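Local coordinates for D-isomer specific 2-hydroxyacid dehydrogenase family protein (Desulfovibrio vulgaris, PDB 5TX7) that probably catalyses the NAD-dependent interconversion of a D-2-hydroxy acid and the corresponding 2-oxo acid, at residues 23-28 against 305-310; 38-43 against 62-67. All coordinates share one frame; numbering follows the deposited sequence.

Contact 1: 23-28 against 305-310; sequences EELGEL and NIRSFI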
ATOM      1  N   GLU A  23      17.400 -29.202  -7.167  1.00 50.56           N
ATOM      2  CA  GLU A  23      17.439 -30.666  -7.023  1.00 55.55           C
ATOM      3  C   GLU A  23      17.586 -31.437  -8.338  1.00 57.84           C
ATOM      4  O   GLU A  23      18.123 -32.535  -8.337  1.00 56.73           O
ATOM      5  CB  GLU A  23      16.225 -31.180  -6.255  1.00 58.53           C
ATOM      6  CG  GLU A  23      16.257 -30.791  -4.786  1.00 60.87           C
ATOM      7  CD  GLU A  23      14.929 -30.978  -4.048  1.00 64.12           C
ATOM      8  OE1 GLU A  23      13.828 -30.775  -4.640  1.00 65.02           O
ATOM      9  OE2 GLU A  23      15.015 -31.213  -2.833  1.00 67.85           O
ATOM     10  N   GLU A  24      17.132 -30.854  -9.448  1.00 60.79           N
ATOM     11  CA  GLU A  24      17.368 -31.417 -10.790  1.00 64.87           C
ATOM     12  C   GLU A  24      18.846 -31.507 -11.189  1.00 62.60           C
ATOM     13  O   GLU A  24      19.180 -32.280 -12.072  1.00 63.80           O
ATOM     14  CB  GLU A  24      16.639 -30.599 -11.869  1.00 72.12           C
ATOM     15  CG  GLU A  24      15.202 -30.999 -12.141  1.00 81.39           C
ATOM     16  CD  GLU A  24      14.366 -29.864 -12.734  1.00 88.08           C
ATOM     17  OE1 GLU A  24      14.924 -29.058 -13.537  1.00 86.76           O
ATOM     18  OE2 GLU A  24      13.151 -29.787 -12.390  1.00 89.67           O
ATOM     19  N   LEU A  25      19.713 -30.711 -10.561  1.00 60.68           N
ATOM     20  CA  LEU A  25      21.098 -30.499 -11.010  1.00 60.94           C
ATOM     21  C   LEU A  25      22.160 -31.191 -10.152  1.00 63.08           C
ATOM     22  O   LEU A  25      23.358 -31.026 -10.393  1.00 65.32           O
ATOM     23  CB  LEU A  25      21.390 -28.993 -11.000  1.00 57.59           C
ATOM     24  CG  LEU A  25      20.411 -28.088 -11.733  1.00 54.91           C
ATOM     25  CD1 LEU A  25      20.767 -26.640 -11.497  1.00 53.01           C
ATOM     26  CD2 LEU A  25      20.430 -28.392 -13.216  1.00 57.43           C
ATOM     27  N   GLY A  26      21.734 -31.932  -9.135  1.00 65.19           N
ATOM     28  CA  GLY A  26      22.657 -32.582  -8.226  1.00 63.62           C
ATOM     29  C   GLY A  26      21.980 -33.042  -6.961  1.00 62.67           C
ATOM     30  O   GLY A  26      20.765 -33.024  -6.853  1.00 64.02           O
ATOM     31  N   GLU A  27      22.793 -33.468  -6.009  1.00 64.15           N
ATOM     32  CA  GLU A  27      22.333 -33.890  -4.697  1.00 64.99           C
ATOM     33  C   GLU A  27      22.396 -32.679  -3.798  1.00 57.20           C
ATOM     34  O   GLU A  27      23.475 -32.148  -3.568  1.00 58.51           O
ATOM     35  CB  GLU A  27      23.196 -35.034  -4.142  1.00 71.19           C
ATOM     36  CG  GLU A  27      22.787 -36.417  -4.635  1.00 82.96           C
ATOM     37  CD  GLU A  27      21.274 -36.653  -4.542  1.00 92.64           C
ATOM     38  OE1 GLU A  27      20.722 -36.516  -3.421  1.00 96.04           O
ATOM     39  OE2 GLU A  27      20.629 -36.938  -5.588  1.00 96.25           O
ATOM     40  N   LEU A  28      21.245 -32.244  -3.300  1.00 52.55           N
ATOM     41  CA  LEU A  28      21.164 -31.040  -2.477  1.00 52.02           C
ATOM     42  C   LEU A  28      21.006 -31.362  -1.004  1.00 50.80           C
ATOM     43  O   LEU A  28      20.259 -32.267  -0.650  1.00 52.48           O
ATOM     44  CB  LEU A  28      19.975 -30.195  -2.913  1.00 51.63           C
ATOM     45  CG  LEU A  28      19.713 -28.873  -2.198  1.00 49.80           C
ATOM     46  CD1 LEU A  28      20.857 -27.907  -2.384  1.00 51.08           C
ATOM     47  CD2 LEU A  28      18.454 -28.285  -2.770  1.00 49.80           C
ATOM     48  N   ASN A 305      22.299 -20.174 -12.824  1.00 46.86           N
ATOM     49  CA  ASN A 305      23.721 -19.979 -12.513  1.00 47.66           C
ATOM     50  C   ASN A 305      24.472 -21.315 -12.406  1.00 49.68           C
ATOM     51  O   ASN A 305      25.558 -21.469 -12.956  1.00 50.52           O
ATOM     52  CB  ASN A 305      23.896 -19.224 -11.169  1.00 48.31           C
ATOM     53  CG  ASN A 305      23.544 -17.731 -11.246  1.00 46.48           C
ATOM     54  OD1 ASN A 305      23.219 -17.201 -12.299  1.00 49.02           O
ATOM     55  ND2 ASN A 305      23.629 -17.050 -10.111  1.00 44.30           N
ATOM     56  N   ILE A 306      23.889 -22.268 -11.679  1.00 50.95           N
ATOM     57  CA  ILE A 306      24.485 -23.602 -11.482  1.00 52.01           C
ATOM     58  C   ILE A 306      24.504 -24.380 -12.795  1.00 56.20           C
ATOM     59  O   ILE A 306      25.505 -25.019 -13.114  1.00 59.97           O
ATOM     60  CB  ILE A 306      23.729 -24.419 -10.407  1.00 50.19           C
ATOM     61  CG1 ILE A 306      23.836 -23.756  -9.031  1.00 49.19           C
ATOM     62  CG2 ILE A 306      24.264 -25.844 -10.319  1.00 50.30           C
ATOM     63  CD1 ILE A 306      22.786 -24.246  -8.043  1.00 49.75           C
ATOM     64  N   ARG A 307      23.397 -24.332 -13.536  1.00 58.27           N
ATOM     65  CA  ARG A 307      23.280 -24.984 -14.858  1.00 61.45           C
ATOM     66  C   ARG A 307      24.375 -24.465 -15.791  1.00 62.47           C
ATOM     67  O   ARG A 307      25.078 -25.258 -16.434  1.00 64.98           O
ATOM     68  CB  ARG A 307      21.887 -24.750 -15.459  1.00 64.27           C
ATOM     69  CG  ARG A 307      21.451 -25.753 -16.521  1.00 71.43           C
ATOM     70  CD  ARG A 307      19.999 -25.567 -16.997  1.00 74.41           C
ATOM     71  NE  ARG A 307      19.027 -25.521 -15.880  1.00 77.58           N
ATOM     72  CZ  ARG A 307      18.354 -24.437 -15.440  1.00 77.29           C
ATOM     73  NH1 ARG A 307      18.469 -23.228 -16.016  1.00 77.17           N
ATOM     74  NH2 ARG A 307      17.523 -24.562 -14.406  1.00 75.76           N
ATOM     75  N   SER A 308      24.548 -23.141 -15.817  1.00 60.48           N
ATOM     76  CA  SER A 308      25.590 -22.499 -16.626  1.00 62.45           C
ATOM     77  C   SER A 308      27.008 -22.882 -16.214  1.00 65.76           C
ATOM     78  O   SER A 308      27.880 -23.083 -17.069  1.00 73.72           O
ATOM     79  CB  SER A 308      25.455 -20.990 -16.570  1.00 61.77           C
ATOM     80  OG  SER A 308      24.225 -20.587 -17.127  1.00 62.92           O
ATOM     81  N   PHE A 309      27.254 -22.973 -14.910  1.00 65.38           N
ATOM     82  CA  PHE A 309      28.563 -23.414 -14.423  1.00 65.82           C
ATOM     83  C   PHE A 309      28.872 -24.839 -14.891  1.00 68.58           C
ATOM     84  O   PHE A 309      29.983 -25.109 -15.327  1.00 68.59           O
ATOM     85  CB  PHE A 309      28.673 -23.333 -12.897  1.00 62.43           C
ATOM     86  CG  PHE A 309      29.911 -23.978 -12.380  1.00 63.42           C
ATOM     87  CD1 PHE A 309      31.144 -23.356 -12.564  1.00 65.10           C
ATOM     88  CD2 PHE A 309      29.870 -25.238 -11.789  1.00 63.03           C
ATOM     89  CE1 PHE A 309      32.309 -23.960 -12.130  1.00 66.62           C
ATOM     90  CE2 PHE A 309      31.031 -25.851 -11.360  1.00 65.73           C
ATOM     91  CZ  PHE A 309      32.250 -25.212 -11.532  1.00 67.00           C
ATOM     92  N   ILE A 310      27.885 -25.734 -14.793  1.00 70.44           N
ATOM     93  CA  ILE A 310      28.026 -27.115 -15.287  1.00 73.74           C
ATOM     94  C   ILE A 310      28.304 -27.132 -16.800  1.00 75.63           C
ATOM     95  O   ILE A 310      29.191 -27.854 -17.249  1.00 76.24           O
ATOM     96  CB  ILE A 310      26.780 -27.981 -14.957  1.00 75.08           C
ATOM     97  CG1 ILE A 310      26.701 -28.268 -13.453  1.00 73.65           C
ATOM     98  CG2 ILE A 310      26.803 -29.309 -15.716  1.00 75.76           C
ATOM     99  CD1 ILE A 310      25.301 -28.677 -12.983  1.00 72.33           C
TER
HETATM  100  O   HOH W   1      16.756 -26.711 -13.026  1.00 50.80           O
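Leu-25 packs against one side of the last turns of helix 292-310, joining the helix-to-strand turn 23-28 to the C-terminal helix in the flavodoxin-like catalytic domain of a D-2-hydroxyacid dehydrogenase. The apolar part centres on this leucine. Its CD1 sits 3.8 Å from Ile-306 CG2 and 3.9 Å from Ile-306 CB, the two side chains crossing obliquely. One turn further along the helix, Ile-310 CD1 lies 4.0 Å from Leu-25 O; the same methyl is 4.4 Å from Leu-25 CB, so the isoleucine pair, four residues apart, receives both the tip and the base of the leucine. Ile-22 of the preceding helix also touches Ile-306.

The polar part lies at the exposed margin. Arg-307 runs roughly at right angles to Leu-25, and a bend at chi3 (-52°) turns its NE and guanidinium back toward Leu-25 CD2 and a water. Leu-25 CD2 approaches Arg-307 NE obliquely, at 4.2 Å. No direct hydrogen bond joins the segments, and Glu-24 OE1 stays 5.3 Å from Arg-307 NH2. The water bridges this gap: it donates to Glu-24 OE1 at 3.0 Å and, lying in the guanidinium plane at its edge, accepts from Arg-307 NH2 at 2.7 Å.

Contact 2: 38-43 against 62-67; sequences KIIERA and QALPGL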
ATOM      1  N   LYS A  38      30.562 -24.033  12.149  1.00 64.11           N
ATOM      2  CA  LYS A  38      30.058 -25.210  11.448  1.00 65.14           C
ATOM      3  C   LYS A  38      30.160 -25.117   9.922  1.00 59.81           C
ATOM      4  O   LYS A  38      29.733 -26.050   9.218  1.00 57.23           O
ATOM      5  CB  LYS A  38      28.588 -25.447  11.856  1.00 70.75           C
ATOM      6  CG  LYS A  38      28.377 -25.834  13.324  1.00 77.55           C
ATOM      7  CD  LYS A  38      28.012 -27.311  13.493  1.00 84.08           C
ATOM      8  CE  LYS A  38      27.707 -27.656  14.942  1.00 88.24           C
ATOM      9  NZ  LYS A  38      28.960 -27.793  15.734  1.00 94.45           N
ATOM     10  N   ILE A  39      30.735 -24.029   9.401  1.00 57.20           N
ATOM     11  CA  ILE A  39      30.768 -23.806   7.941  1.00 57.19           C
ATOM     12  C   ILE A  39      31.572 -24.887   7.218  1.00 59.66           C
ATOM     13  O   ILE A  39      31.086 -25.435   6.236  1.00 59.38           O
ATOM     14  CB  ILE A  39      31.308 -22.397   7.569  1.00 57.39           C
ATOM     15  CG1 ILE A  39      30.325 -21.313   8.012  1.00 59.90           C
ATOM     16  CG2 ILE A  39      31.538 -22.261   6.064  1.00 55.15           C
ATOM     17  CD1 ILE A  39      30.928 -19.917   8.061  1.00 61.26           C
ATOM     18  N   ILE A  40      32.773 -25.199   7.716  1.00 62.51           N
ATOM     19  CA  ILE A  40      33.654 -26.169   7.054  1.00 63.99           C
ATOM     20  C   ILE A  40      33.048 -27.577   7.089  1.00 65.28           C
ATOM     21  O   ILE A  40      33.030 -28.249   6.062  1.00 65.53           O
ATOM     22  CB  ILE A  40      35.079 -26.241   7.672  1.00 68.24           C
ATOM     23  CG1 ILE A  40      35.741 -24.870   7.860  1.00 68.89           C
ATOM     24  CG2 ILE A  40      35.969 -27.139   6.829  1.00 69.54           C
ATOM     25  CD1 ILE A  40      35.806 -24.023   6.628  1.00 68.66           C
ATOM     26  N   GLU A  41      32.577 -28.016   8.267  1.00 68.52           N
ATOM     27  CA  GLU A  41      31.870 -29.311   8.431  1.00 70.92           C
ATOM     28  C   GLU A  41      30.793 -29.543   7.381  1.00 67.02           C
ATOM     29  O   GLU A  41      30.749 -30.584   6.720  1.00 64.88           O
ATOM     30  CB  GLU A  41      31.157 -29.378   9.783  1.00 75.40           C
ATOM     31  CG  GLU A  41      32.048 -29.702  10.962  1.00 84.23           C
ATOM     32  CD  GLU A  41      31.284 -29.762  12.279  1.00 88.33           C
ATOM     33  OE1 GLU A  41      30.023 -29.858  12.247  1.00 83.22           O
ATOM     34  OE2 GLU A  41      31.964 -29.707  13.344  1.00 92.08           O
ATOM     35  N   ARG A  42      29.914 -28.553   7.258  1.00 63.52           N
ATOM     36  CA  ARG A  42      28.734 -28.680   6.424  1.00 61.38           C
ATOM     37  C   ARG A  42      29.036 -28.541   4.941  1.00 59.64           C
ATOM     38  O   ARG A  42      28.402 -29.211   4.101  1.00 62.64           O
ATOM     39  CB  ARG A  42      27.685 -27.660   6.869  1.00 60.26           C
ATOM     40  CG  ARG A  42      27.164 -27.962   8.269  1.00 59.61           C
ATOM     41  CD  ARG A  42      26.168 -26.925   8.734  1.00 56.65           C
ATOM     42  NE  ARG A  42      25.710 -27.194  10.098  1.00 54.25           N
ATOM     43  CZ  ARG A  42      24.772 -26.493  10.730  1.00 51.16           C
ATOM     44  NH1 ARG A  42      24.190 -25.468  10.122  1.00 50.59           N
ATOM     45  NH2 ARG A  42      24.410 -26.814  11.963  1.00 50.60           N
ATOM     46  N   ALA A  43      29.999 -27.683   4.621  1.00 57.73           N
ATOM     47  CA  ALA A  43      30.389 -27.443   3.235  1.00 60.45           C
ATOM     48  C   ALA A  43      31.346 -28.514   2.682  1.00 62.44           C
ATOM     49  O   ALA A  43      31.524 -28.608   1.458  1.00 58.51           O
ATOM     50  CB  ALA A  43      31.000 -26.055   3.093  1.00 61.31           C
ATOM     51  N   GLN A  62      39.963 -22.170   1.304  1.00 56.40           N
ATOM     52  CA  GLN A  62      41.109 -23.110   1.250  1.00 59.49           C
ATOM     53  C   GLN A  62      40.915 -24.426   2.014  1.00 62.72           C
ATOM     54  O   GLN A  62      41.575 -25.418   1.716  1.00 67.42           O
ATOM     55  CB  GLN A  62      42.381 -22.441   1.762  1.00 59.67           C
ATOM     56  CG  GLN A  62      42.910 -21.408   0.805  1.00 57.58           C
ATOM     57  CD  GLN A  62      44.266 -20.964   1.219  1.00 58.71           C
ATOM     58  OE1 GLN A  62      44.442 -20.460   2.323  1.00 56.90           O
ATOM     59  NE2 GLN A  62      45.250 -21.166   0.347  1.00 61.25           N
ATOM     60  N   ALA A  63      40.025 -24.429   3.002  1.00 63.89           N
ATOM     61  CA  ALA A  63      39.660 -25.651   3.750  1.00 63.40           C
ATOM     62  C   ALA A  63      38.567 -26.460   3.040  1.00 63.52           C
ATOM     63  O   ALA A  63      38.124 -27.489   3.555  1.00 63.02           O
ATOM     64  CB  ALA A  63      39.212 -25.296   5.158  1.00 60.94           C
ATOM     65  N   LEU A  64      38.154 -26.014   1.842  1.00 61.80           N
ATOM     66  CA  LEU A  64      37.195 -26.730   1.005  1.00 60.84           C
ATOM     67  C   LEU A  64      37.792 -26.959  -0.394  1.00 60.32           C
ATOM     68  O   LEU A  64      37.342 -26.370  -1.368  1.00 58.31           O
ATOM     69  CB  LEU A  64      35.905 -25.913   0.925  1.00 58.67           C
ATOM     70  CG  LEU A  64      35.184 -25.611   2.237  1.00 58.28           C
ATOM     71  CD1 LEU A  64      34.078 -24.594   1.993  1.00 58.25           C
ATOM     72  CD2 LEU A  64      34.613 -26.858   2.881  1.00 60.80           C
ATOM     73  N   PRO A  65      38.819 -27.820  -0.508  1.00 63.44           N
ATOM     74  CA  PRO A  65      39.476 -28.005  -1.805  1.00 64.40           C
ATOM     75  C   PRO A  65      38.562 -28.605  -2.880  1.00 65.66           C
ATOM     76  O   PRO A  65      38.819 -28.435  -4.072  1.00 67.22           O
ATOM     77  CB  PRO A  65      40.634 -28.963  -1.489  1.00 67.70           C
ATOM     78  CG  PRO A  65      40.689 -29.074  -0.009  1.00 67.88           C
ATOM     79  CD  PRO A  65      39.318 -28.786   0.483  1.00 65.45           C
ATOM     80  N   GLY A  66      37.508 -29.303  -2.460  1.00 66.36           N
ATOM     81  CA  GLY A  66      36.488 -29.780  -3.380  1.00 67.27           C
ATOM     82  C   GLY A  66      35.612 -28.706  -3.991  1.00 64.61           C
ATOM     83  O   GLY A  66      34.969 -28.955  -5.000  1.00 67.00           O
ATOM     84  N   LEU A  67      35.578 -27.520  -3.393  1.00 62.64           N
ATOM     85  CA  LEU A  67      34.637 -26.474  -3.789  1.00 60.37           C
ATOM     86  C   LEU A  67      34.981 -25.924  -5.162  1.00 59.52           C
ATOM     87  O   LEU A  67      36.075 -25.421  -5.371  1.00 62.98           O
ATOM     88  CB  LEU A  67      34.627 -25.343  -2.751  1.00 59.16           C
ATOM     89  CG  LEU A  67      33.656 -24.171  -2.956  1.00 56.19           C
ATOM     90  CD1 LEU A  67      32.240 -24.684  -3.125  1.00 55.88           C
ATOM     91  CD2 LEU A  67      33.757 -23.212  -1.788  1.00 53.54           C
TER
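Leu-64, its CB directed toward helix 39-43, takes the methyl of Ala-43 into its forked end. Both prongs meet that bump: Leu-64 CD1 is 3.6 Å from Ala-43 CB, and Leu-64 CD2 is 3.7 Å from the same carbon. CD2 also lies against the backbone, 3.7 Å from Ala-43 C and 3.8 Å from Ile-40 O, so CD2 alone bridges Ile-40 and Ala-43, about a turn apart.

A second, smaller fit lies beside the first. The methyl of Ala-63 is the bump, and the two branches of Ile-40 receive it, CD1 at 3.9 Å from Ala-63 CB and CG2 at 4.1 Å. Chi2 of Ile-40 (-54°) folds CD1 back toward Ala-63 CB. Ile-40 CG2 also comes within 4.2 Å of Leu-64 CD2, linking the two fits. The side-chain pairs are apolar, some methyls also lying on backbone carbonyls, and no hydrogen bond crosses.

Beneath, Ala-43 touches Val-49 of strand 48-51. Helix 39-43 links strands 27-30 and 48-51; helix 58-62, with exit loop 62-67 and its type I beta turn from Leu-64 to Leu-67, links 48-51 and 69-72. These are successive beta-alpha-beta crossovers of a parallel sheet with strand order 2-1-3-4-5, as in flavodoxin-like folds.

Contacts 1 and 2 belong to the same five-stranded catalytic domain, their centres 18 Å apart and their nearest atoms about 7 Å apart without touching. Both are partly buried and bury similar area, 199 and 204 Å², yet they differ in reach. Contact 1 joins segments 277 residues apart, bringing the C-terminal helix back to the start of the domain, whereas contact 2, nested inside that loop, joins segments 19 positions apart. The turn used in contact 1 enters strand 27-30, which is followed by helix 39-43 of contact 2. Contact 1, with one buried and two exposed touching residues, adds a water-bridged charged margin; contact 2, with two buried and one exposed, pairs apolar side chains without hydrogen bonds.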